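Local coordinates for protein peroxide stress regulator PerR, FUR family (Streptococcus pyogenes, PDB 4I7H) that probably acts as a metal-dependent, Fur-family transcription regulator that senses peroxide stress, and binds nickel and zinc at separate sites in this structure, at residues H4-A9 against H97-V102; N101-I106 against I139-C144. All coordinates share one frame; numbering follows the deposited sequence.

Contact 1 of 2, residues H4-A9 against H97-V102. With NI (nickel (II) ion), chain F.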
loop_
_atom_site.group_PDB
_atom_site.type_symbol
_atom_site.label_atom_id
_atom_site.label_comp_id
_atom_site.label_asym_id
_atom_site.label_seq_id
_atom_site.Cartn_x
_atom_site.Cartn_y
_atom_site.Cartn_z
ATOM N N HIS B 4 -5.215 -8.925 -14.277
ATOM C CA HIS B 4 -4.481 -9.403 -15.448
ATOM C C HIS B 4 -2.983 -9.356 -15.175
ATOM O O HIS B 4 -2.540 -8.756 -14.179
ATOM C CB HIS B 4 -4.762 -8.487 -16.631
ATOM C CG HIS B 4 -4.461 -7.050 -16.337
ATOM N ND1 HIS B 4 -5.332 -6.249 -15.634
ATOM C CD2 HIS B 4 -3.373 -6.285 -16.598
ATOM C CE1 HIS B 4 -4.811 -5.043 -15.496
ATOM N NE2 HIS B 4 -3.626 -5.041 -16.076
ATOM N N SER B 5 -2.203 -9.967 -16.063
ATOM C CA SER B 5 -0.748 -9.978 -15.938
ATOM C C SER B 5 -0.069 -9.651 -17.268
ATOM O O SER B 5 -0.601 -9.953 -18.344
ATOM C CB SER B 5 -0.269 -11.350 -15.439
ATOM O OG SER B 5 1.148 -11.446 -15.446
ATOM N N HIS B 6 1.105 -9.031 -17.186
ATOM C CA HIS B 6 1.947 -8.818 -18.350
ATOM C C HIS B 6 3.140 -9.749 -18.296
ATOM O O HIS B 6 4.117 -9.569 -19.034
ATOM C CB HIS B 6 2.453 -7.384 -18.375
ATOM C CG HIS B 6 1.371 -6.374 -18.546
ATOM N ND1 HIS B 6 1.086 -5.805 -19.765
ATOM C CD2 HIS B 6 0.498 -5.829 -17.662
ATOM C CE1 HIS B 6 0.090 -4.949 -19.632
ATOM N NE2 HIS B 6 -0.285 -4.946 -18.364
ATOM N N GLN B 7 3.041 -10.758 -17.433
ATOM C CA GLN B 7 4.146 -11.687 -17.148
ATOM C C GLN B 7 5.459 -10.993 -16.746
ATOM O O GLN B 7 6.539 -11.554 -16.933
ATOM C CB GLN B 7 4.390 -12.724 -18.280
ATOM C CG GLN B 7 3.542 -12.600 -19.551
ATOM C CD GLN B 7 2.069 -12.830 -19.311
ATOM O OE1 GLN B 7 1.680 -13.537 -18.377
ATOM N NE2 GLN B 7 1.235 -12.218 -20.146
ATOM N N GLN B 8 5.361 -9.782 -16.191
ATOM C CA GLN B 8 6.517 -9.106 -15.597
ATOM C C GLN B 8 6.054 -7.936 -14.740
ATOM O O GLN B 8 4.976 -7.388 -14.956
ATOM C CB GLN B 8 7.498 -8.595 -16.667
ATOM C CG GLN B 8 6.997 -7.390 -17.457
ATOM C CD GLN B 8 8.037 -6.848 -18.441
ATOM O OE1 GLN B 8 9.131 -6.428 -18.046
ATOM N NE2 GLN B 8 7.690 -6.847 -19.727
ATOM N N ALA B 9 6.870 -7.561 -13.758
ATOM C CA ALA B 9 6.632 -6.324 -13.024
ATOM C C ALA B 9 6.692 -5.157 -14.015
ATOM O O ALA B 9 7.475 -5.169 -14.968
ATOM C CB ALA B 9 7.668 -6.144 -11.909
ATOM N N HIS B 97 -2.841 1.504 -12.288
ATOM C CA HIS B 97 -2.226 0.454 -11.486
ATOM C C HIS B 97 -0.815 0.172 -11.966
ATOM O O HIS B 97 -0.352 0.730 -12.967
ATOM C CB HIS B 97 -3.055 -0.828 -11.600
ATOM C CG HIS B 97 -3.148 -1.350 -13.000
ATOM N ND1 HIS B 97 -4.147 -0.964 -13.869
ATOM C CD2 HIS B 97 -2.349 -2.193 -13.694
ATOM C CE1 HIS B 97 -3.977 -1.565 -15.030
ATOM N NE2 HIS B 97 -2.895 -2.316 -14.951
ATOM N N GLN B 98 -0.126 -0.699 -11.233
ATOM C CA GLN B 98 1.172 -1.194 -11.652
ATOM C C GLN B 98 1.200 -2.700 -11.384
ATOM O O GLN B 98 0.211 -3.273 -10.913
ATOM C CB GLN B 98 2.306 -0.481 -10.892
ATOM C CG GLN B 98 2.323 -0.773 -9.376
ATOM C CD GLN B 98 3.605 -0.291 -8.670
ATOM O OE1 GLN B 98 4.596 0.063 -9.312
ATOM N NE2 GLN B 98 3.585 -0.306 -7.339
ATOM N N HIS B 99 2.327 -3.334 -11.684
ATOM C CA HIS B 99 2.478 -4.773 -11.465
ATOM C C HIS B 99 3.756 -5.029 -10.719
ATOM O O HIS B 99 4.812 -4.531 -11.112
ATOM C CB HIS B 99 2.480 -5.519 -12.798
ATOM C CG HIS B 99 1.152 -5.495 -13.473
ATOM N ND1 HIS B 99 0.174 -6.423 -13.190
ATOM C CD2 HIS B 99 0.606 -4.622 -14.356
ATOM C CE1 HIS B 99 -0.903 -6.156 -13.904
ATOM N NE2 HIS B 99 -0.673 -5.065 -14.602
ATOM N N VAL B 100 3.649 -5.782 -9.625
ATOM C CA VAL B 100 4.805 -6.031 -8.774
ATOM C C VAL B 100 5.036 -7.522 -8.504
ATOM O O VAL B 100 4.103 -8.341 -8.599
ATOM C CB VAL B 100 4.774 -5.149 -7.476
ATOM C CG1 VAL B 100 3.521 -4.308 -7.399
ATOM C CG2 VAL B 100 4.981 -5.967 -6.197
ATOM N N ASN B 101 6.281 -7.869 -8.201
ATOM C CA ASN B 101 6.651 -9.268 -7.983
ATOM C C ASN B 101 6.469 -9.745 -6.548
ATOM O O ASN B 101 6.596 -8.948 -5.615
ATOM C CB ASN B 101 8.100 -9.480 -8.431
ATOM C CG ASN B 101 8.240 -9.466 -9.940
ATOM O OD1 ASN B 101 7.386 -10.007 -10.649
ATOM N ND2 ASN B 101 9.306 -8.857 -10.440
ATOM N N VAL B 102 6.138 -11.032 -6.381
ATOM C CA VAL B 102 6.306 -11.718 -5.090
ATOM C C VAL B 102 7.298 -12.860 -5.303
ATOM O O VAL B 102 7.190 -13.591 -6.291
ATOM C CB VAL B 102 5.039 -12.424 -4.581
ATOM C CG1 VAL B 102 5.047 -12.507 -3.043
ATOM C CG2 VAL B 102 3.795 -11.786 -5.108
HETATM NI NI NI F . -1.565 -3.777 -16.390
HETATM O O HOH W 1 0.004 -8.882 -12.201
HETATM O O HOH W 2 9.894 -8.740 -13.499
#
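His-99 reaches from the strand into the fold of the N-terminal loop and is met there by His-4 and His-6. Its CB lies 3.8 Å from Gln-8 O. CG stands anti to the carbonyl carbon (chi1 -69°), a torsion that carries the ring to the nickel. ND1 donates to water 1 at 2.7 Å, which leaves NE2 as the metal-binding nitrogen; the water is also within hydrogen-bonding reach of His-4 O. CE1 meets His-4 O edge-on at 3.1 Å. CD2 lies 3.5 Å from His-6 CD2, the His-6 edge being turned to the His-99 face in an offset edge-to-face pair with planes 70° apart. At the tip, NE2 binds nickel at 2.4 Å. His-4 NE2 and His-97 NE2 bind the same ion, their side chains arriving from opposite directions. His-6 NE2 makes a longer bond to the nickel, 2.6 Å, with the metal in its ring plane. Beyond the site, water 2 bridges Ala-9 N and Asn-101 ND2. Asn-15 OD1 and His-19 NE2 of helix 12-22 bring the ligands to six, in what is probably the regulatory metal site of a PerR-type sensor, here occupied by nickel. Glu-18 of the same helix holds His-6 ND1. Thus the loop and this helix close over strand 98-104, whose neighbour, strand 110-115, brings Met-114 against His-4 and His-97.

Contact 2 of 2, residues N101-I106 against I139-C144; sequences NVVCEI and IAYGIC. With ZN (zinc ion), chain E.
Val-102 and Ala-140 face each other on one side of a parallel beta pairing, part of the mixed sheet of this Fur-family regulator. Val-102 CG1 lies against Ala-140 CB at 3.6 Å, and Tyr-131 of the second subunit packs on Val-102. The opposite face carries Val-103 and Tyr-141. Here Val-103 CB approaches the tyrosine ring obliquely, 3.9 Å from CD2, while its CG2 branch is directed to the end of Ile-139, 3.6 Å from CD1. Past the valine, the Glu-105 side chain crosses that of Tyr-141 at about a right angle, its CG 3.8 Å from the tyrosine CB and its carboxylate plane turned 45° from the ring. The carboxylate itself is held by Arg-135 and Thr-134 of the second subunit, and the same arginine forms a cation-pi contact with Tyr-141. Between the strands, Ala-140 uses its N and O to bond Asn-101 O and Val-103 N, and Gly-142 repeats the pattern with Val-103 O and Glu-105 N. The outer edge of strand 140-143 pairs antiparallel with a strand of the second subunit, extending the sheet across the dimer.

At the C-terminal ends of the strands, Ile-106 CD1 touches Ile-143 CG2. Cys-104 SG and Cys-144 SG converge on zinc, each 2.5 Å from it. Cys-107 and Cys-147 complete this Cys4 site, consistent with the structural zinc of Fur relatives. A chi1 of -175°, with SG anti to the backbone N, turns the Cys-104 sulfur toward both zinc and Cys-144 N. Besides binding the metal, Cys-104 SG accepts from Ile-106 N at 3.4 Å, and Cys-144 N donates it a hydrogen bond of 3.3 Å with an N-H...S angle of 171°.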
loop_
_atom_site.group_PDB
_atom_site.type_symbol
_atom_site.label_atom_id
_atom_site.label_comp_id
_atom_site.label_asym_id
_atom_site.label_seq_id
_atom_site.Cartn_x
_atom_site.Cartn_y
_atom_site.Cartn_z
ATOM N N ASN B 101 6.281 -7.869 -8.201
ATOM C CA ASN B 101 6.651 -9.268 -7.983
ATOM C C ASN B 101 6.469 -9.745 -6.548
ATOM O O ASN B 101 6.596 -8.948 -5.615
ATOM C CB ASN B 101 8.100 -9.480 -8.431
ATOM C CG ASN B 101 8.240 -9.466 -9.940
ATOM O OD1 ASN B 101 7.386 -10.007 -10.649
ATOM N ND2 ASN B 101 9.306 -8.857 -10.440
ATOM N N VAL B 102 6.138 -11.032 -6.381
ATOM C CA VAL B 102 6.306 -11.718 -5.090
ATOM C C VAL B 102 7.298 -12.860 -5.303
ATOM O O VAL B 102 7.190 -13.591 -6.291
ATOM C CB VAL B 102 5.039 -12.424 -4.581
ATOM C CG1 VAL B 102 5.047 -12.507 -3.043
ATOM C CG2 VAL B 102 3.795 -11.786 -5.108
ATOM N N VAL B 103 8.240 -13.025 -4.381
ATOM C CA VAL B 103 9.212 -14.090 -4.494
ATOM C C VAL B 103 8.974 -15.128 -3.391
ATOM O O VAL B 103 8.714 -14.763 -2.232
ATOM C CB VAL B 103 10.642 -13.542 -4.398
ATOM C CG1 VAL B 103 11.671 -14.668 -4.657
ATOM C CG2 VAL B 103 10.829 -12.390 -5.404
ATOM N N CYS B 104 9.035 -16.414 -3.741
ATOM C CA CYS B 104 8.979 -17.457 -2.711
ATOM C C CYS B 104 10.296 -17.530 -1.937
ATOM O O CYS B 104 11.355 -17.779 -2.511
ATOM C CB CYS B 104 8.656 -18.843 -3.297
ATOM S SG CYS B 104 8.463 -20.022 -1.933
ATOM N N GLU B 105 10.236 -17.307 -0.632
ATOM C CA GLU B 105 11.439 -17.356 0.202
ATOM C C GLU B 105 12.037 -18.772 0.318
ATOM O O GLU B 105 13.111 -18.955 0.905
ATOM C CB GLU B 105 11.135 -16.806 1.594
ATOM C CG GLU B 105 10.585 -15.388 1.580
ATOM C CD GLU B 105 10.967 -14.605 2.827
ATOM O OE1 GLU B 105 12.066 -14.001 2.846
ATOM O OE2 GLU B 105 10.174 -14.596 3.787
ATOM N N ILE B 106 11.348 -19.764 -0.246
ATOM C CA ILE B 106 11.809 -21.162 -0.187
ATOM C C ILE B 106 12.364 -21.686 -1.514
ATOM O O ILE B 106 13.509 -22.130 -1.581
ATOM C CB ILE B 106 10.685 -22.096 0.279
ATOM C CG1 ILE B 106 10.305 -21.783 1.724
ATOM C CG2 ILE B 106 11.108 -23.561 0.149
ATOM C CD1 ILE B 106 9.102 -22.541 2.213
ATOM N N ILE B 139 8.867 -4.969 -3.661
ATOM C CA ILE B 139 8.809 -6.385 -4.022
ATOM C C ILE B 139 8.287 -7.112 -2.788
ATOM O O ILE B 139 8.635 -6.762 -1.664
ATOM C CB ILE B 139 10.202 -6.939 -4.406
ATOM C CG1 ILE B 139 10.106 -8.384 -4.898
ATOM C CG2 ILE B 139 11.184 -6.831 -3.229
ATOM C CD1 ILE B 139 11.303 -8.793 -5.754
ATOM N N ALA B 140 7.431 -8.102 -2.990
ATOM C CA ALA B 140 6.883 -8.836 -1.872
ATOM C C ALA B 140 7.592 -10.188 -1.738
ATOM O O ALA B 140 8.095 -10.751 -2.721
ATOM C CB ALA B 140 5.398 -9.022 -2.044
ATOM N N TYR B 141 7.642 -10.694 -0.514
ATOM C CA TYR B 141 8.200 -12.012 -0.262
ATOM C C TYR B 141 7.136 -12.876 0.381
ATOM O O TYR B 141 6.357 -12.399 1.225
ATOM C CB TYR B 141 9.435 -11.937 0.631
ATOM C CG TYR B 141 10.606 -11.302 -0.056
ATOM C CD1 TYR B 141 10.852 -9.943 0.070
ATOM C CD2 TYR B 141 11.452 -12.054 -0.868
ATOM C CE1 TYR B 141 11.920 -9.347 -0.577
ATOM C CE2 TYR B 141 12.521 -11.474 -1.514
ATOM C CZ TYR B 141 12.752 -10.119 -1.363
ATOM O OH TYR B 141 13.819 -9.536 -2.004
ATOM N N GLY B 142 7.104 -14.149 -0.011
ATOM C CA GLY B 142 6.162 -15.065 0.588
ATOM C C GLY B 142 6.479 -16.535 0.365
ATOM O O GLY B 142 7.623 -16.903 0.083
ATOM N N ILE B 143 5.451 -17.370 0.492
ATOM C CA ILE B 143 5.591 -18.808 0.280
ATOM C C ILE B 143 4.627 -19.208 -0.817
ATOM O O ILE B 143 3.412 -19.039 -0.661
ATOM C CB ILE B 143 5.216 -19.606 1.550
ATOM C CG1 ILE B 143 5.804 -18.955 2.809
ATOM C CG2 ILE B 143 5.641 -21.055 1.401
ATOM C CD1 ILE B 143 7.308 -19.051 2.927
ATOM N N CYS B 144 5.139 -19.715 -1.934
ATOM C CA CYS B 144 4.266 -19.997 -3.054
ATOM C C CYS B 144 3.341 -21.168 -2.688
ATOM O O CYS B 144 3.652 -21.944 -1.769
ATOM C CB CYS B 144 5.075 -20.293 -4.321
ATOM S SG CYS B 144 5.685 -21.983 -4.393
HETATM ZN ZN ZN E . 7.963 -21.926 -3.445
#

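In the fold
The two contacts follow each other along strand 98-104 and share Asn-101 and Val-102, with their centres 13 Å apart. Contact 1 brings the N-terminal loop, early in the chain, onto the start of this strand; contact 2 joins its end to the much later strand 140-143. Because 98-104 is the central strand of the three-stranded sheet, with 110-115 on its other flank, one element connects the nickel site to the zinc site. The nickel end involves the loop and helix 12-22, whereas the zinc end lies beside the subunit interface. This layout is consistent with a sensor in which the probable regulatory metal site and the dimerisation region share one strand.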